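Local coordinates for protein HicB3 antitoxin (Yersinia pestis, PDB 4P78) that probably acts as the antitoxin of a toxin-antitoxin pair, binding its partner toxin HicA3 in a complex and so neutralising it, at residues Met1-Phe6 with Ser58-Pro63. Sequence-based numbering, arbitrary orientation.
Sequences MIYPIF and SPPKDP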
loop_
_atom_site.group_PDB
_atom_site.type_symbol
_atom_site.label_atom_id
_atom_site.label_comp_id
_atom_site.label_asym_id
_atom_site.label_seq_id
_atom_site.Cartn_x
_atom_site.Cartn_y
_atom_site.Cartn_z
ATOM N N MET A 1 1.973 -7.526 -13.968
ATOM C CA MET A 1 1.980 -6.119 -13.596
ATOM C C MET A 1 1.471 -5.910 -12.165
ATOM O O MET A 1 0.481 -6.527 -11.748
ATOM C CB MET A 1 1.138 -5.312 -14.585
ATOM C CG MET A 1 0.956 -3.855 -14.201
ATOM S SD MET A 1 0.331 -2.885 -15.577
ATOM C CE MET A 1 -0.936 -3.983 -16.215
ATOM N N ILE A 2 2.166 -5.049 -11.419
ATOM C CA ILE A 2 1.798 -4.730 -10.043
ATOM C C ILE A 2 0.654 -3.730 -9.994
ATOM O O ILE A 2 0.749 -2.641 -10.553
ATOM C CB ILE A 2 2.982 -4.146 -9.242
ATOM C CG1 ILE A 2 4.136 -5.138 -9.178
ATOM C CG2 ILE A 2 2.553 -3.828 -7.809
ATOM C CD1 ILE A 2 3.830 -6.310 -8.297
ATOM N N TYR A 3 -0.422 -4.101 -9.303
ATOM C CA TYR A 3 -1.544 -3.200 -9.113
ATOM C C TYR A 3 -1.725 -2.799 -7.661
ATOM O O TYR A 3 -1.526 -3.608 -6.751
ATOM C CB TYR A 3 -2.837 -3.837 -9.627
ATOM C CG TYR A 3 -3.089 -3.593 -11.089
ATOM C CD1 TYR A 3 -2.628 -4.479 -12.054
ATOM C CD2 TYR A 3 -3.796 -2.472 -11.508
ATOM C CE1 TYR A 3 -2.866 -4.246 -13.400
ATOM C CE2 TYR A 3 -4.039 -2.239 -12.842
ATOM C CZ TYR A 3 -3.575 -3.127 -13.785
ATOM O OH TYR A 3 -3.826 -2.880 -15.123
ATOM N N PRO A 4 -2.117 -1.539 -7.441
ATOM C CA PRO A 4 -2.484 -1.084 -6.097
ATOM C C PRO A 4 -3.863 -1.583 -5.718
ATOM O O PRO A 4 -4.742 -1.638 -6.590
ATOM C CB PRO A 4 -2.492 0.433 -6.222
ATOM C CG PRO A 4 -2.794 0.685 -7.689
ATOM C CD PRO A 4 -2.192 -0.462 -8.448
ATOM N N ILE A 5 -4.041 -1.953 -4.453
ATOM C CA ILE A 5 -5.371 -2.188 -3.897
ATOM C C ILE A 5 -5.526 -1.364 -2.625
ATOM O O ILE A 5 -4.543 -1.076 -1.944
ATOM C CB ILE A 5 -5.628 -3.685 -3.592
ATOM C CG1 ILE A 5 -4.527 -4.258 -2.699
ATOM C CG2 ILE A 5 -5.762 -4.501 -4.902
ATOM C CD1 ILE A 5 -4.833 -5.661 -2.178
ATOM N N PHE A 6 -6.751 -0.942 -2.331
ATOM C CA PHE A 6 -7.058 -0.275 -1.070
ATOM C C PHE A 6 -7.767 -1.304 -0.214
ATOM O O PHE A 6 -8.767 -1.871 -0.656
ATOM C CB PHE A 6 -7.964 0.957 -1.259
ATOM C CG PHE A 6 -7.290 2.150 -1.870
ATOM C CD1 PHE A 6 -5.948 2.125 -2.215
ATOM C CD2 PHE A 6 -8.005 3.315 -2.081
ATOM C CE1 PHE A 6 -5.349 3.232 -2.769
ATOM C CE2 PHE A 6 -7.404 4.429 -2.630
ATOM C CZ PHE A 6 -6.077 4.386 -2.971
ATOM N N SER A 58 -6.808 2.041 -17.065
ATOM C CA SER A 58 -5.418 2.148 -17.487
ATOM C C SER A 58 -4.501 1.576 -16.403
ATOM O O SER A 58 -4.924 1.404 -15.259
ATOM C CB SER A 58 -5.077 3.607 -17.791
ATOM O OG SER A 58 -5.729 4.462 -16.874
ATOM N N PRO A 59 -3.241 1.268 -16.761
ATOM C CA PRO A 59 -2.275 0.768 -15.782
ATOM C C PRO A 59 -2.111 1.736 -14.608
ATOM O O PRO A 59 -2.618 2.863 -14.671
ATOM C CB PRO A 59 -0.980 0.661 -16.599
ATOM C CG PRO A 59 -1.430 0.516 -17.994
ATOM C CD PRO A 59 -2.650 1.357 -18.111
ATOM N N PRO A 60 -1.433 1.300 -13.536
ATOM C CA PRO A 60 -1.293 2.144 -12.343
ATOM C C PRO A 60 -0.623 3.490 -12.609
ATOM O O PRO A 60 0.359 3.571 -13.352
ATOM C CB PRO A 60 -0.428 1.288 -11.414
ATOM C CG PRO A 60 -0.742 -0.113 -11.804
ATOM C CD PRO A 60 -0.938 -0.072 -13.300
ATOM N N LYS A 61 -1.145 4.521 -11.950
ATOM C CA LYS A 61 -0.732 5.904 -12.149
ATOM C C LYS A 61 0.555 6.328 -11.411
ATOM O O LYS A 61 1.350 5.505 -10.960
ATOM C CB LYS A 61 -1.878 6.819 -11.725
ATOM C CG LYS A 61 -3.269 6.342 -12.179
ATOM C CD LYS A 61 -3.338 6.129 -13.698
ATOM C CE LYS A 61 -4.725 5.639 -14.144
ATOM N NZ LYS A 61 -4.969 4.178 -13.911
ATOM N N ASP A 62 0.754 7.639 -11.321
ATOM C CA ASP A 62 1.846 8.216 -10.556
ATOM C C ASP A 62 1.619 7.952 -9.066
ATOM O O ASP A 62 0.485 8.080 -8.592
ATOM C CB ASP A 62 1.929 9.719 -10.816
ATOM C CG ASP A 62 3.219 10.317 -10.325
ATOM O OD1 ASP A 62 3.341 10.571 -9.102
ATOM O OD2 ASP A 62 4.128 10.513 -11.164
ATOM N N PRO A 63 2.686 7.587 -8.323
ATOM C CA PRO A 63 2.574 7.344 -6.872
ATOM C C PRO A 63 1.872 8.472 -6.129
ATOM O O PRO A 63 1.163 8.219 -5.158
ATOM C CB PRO A 63 4.035 7.245 -6.414
ATOM C CG PRO A 63 4.775 6.806 -7.621
ATOM C CD PRO A 63 4.063 7.382 -8.813
#
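P60 sets its ring against the start of strand 2-9, where M1, I2, Y3 and P4 all touch it. Its CD lies over one face of the Y3 ring, displaced toward the rim. This is a CH-pi contact: P60 CD is 4.2 Å from the centroid of the Y3 ring, 24° off its normal. The P60 side chain runs roughly perpendicular to that of Y3. The chi1 of Y3, -87°, carries the ring out along the loop, and the hydroxyl ends beside the backbone of P59, with OH 4.0 Å from P59 CA. The F42 ring of helix 31-52 also meets Y3, its plane tilted against the Y3 ring.

M1 reaches the same proline from the strand end. CG stands anti to the backbone N (chi1 174°), and the chain bends at chi3. This brings M1 SD to 3.8 Å from P60 CD and 3.9 Å from P59 CB. On the P4 side, P60 CG is 3.7 Å from P4 CD, so two proline rings pack obliquely. P60 CG also comes within 3.2 Å of the carbonyl oxygen of I2, a close approach of carbon to oxygen.

The side chains meet through apolar groups; the K61 side-chain bonds lie within the loop. K61 folds back so that NZ donates to P59 O at 2.8 Å. NZ sits above the carbonyl plane. A second, weak bond runs from K61 NZ to S58 O. Both bonds hold K61 against the backbone of S58 and P59. Y66 of helix 63-67 packs on both P4 and P60, and F31 of the second subunit touches the same two prolines.

Here a proline-rich connector between helices 31-52 and 63-67 packs on an inner strand of the antiparallel sheet of a HicB-like antitoxin, beside the contact with the second subunit.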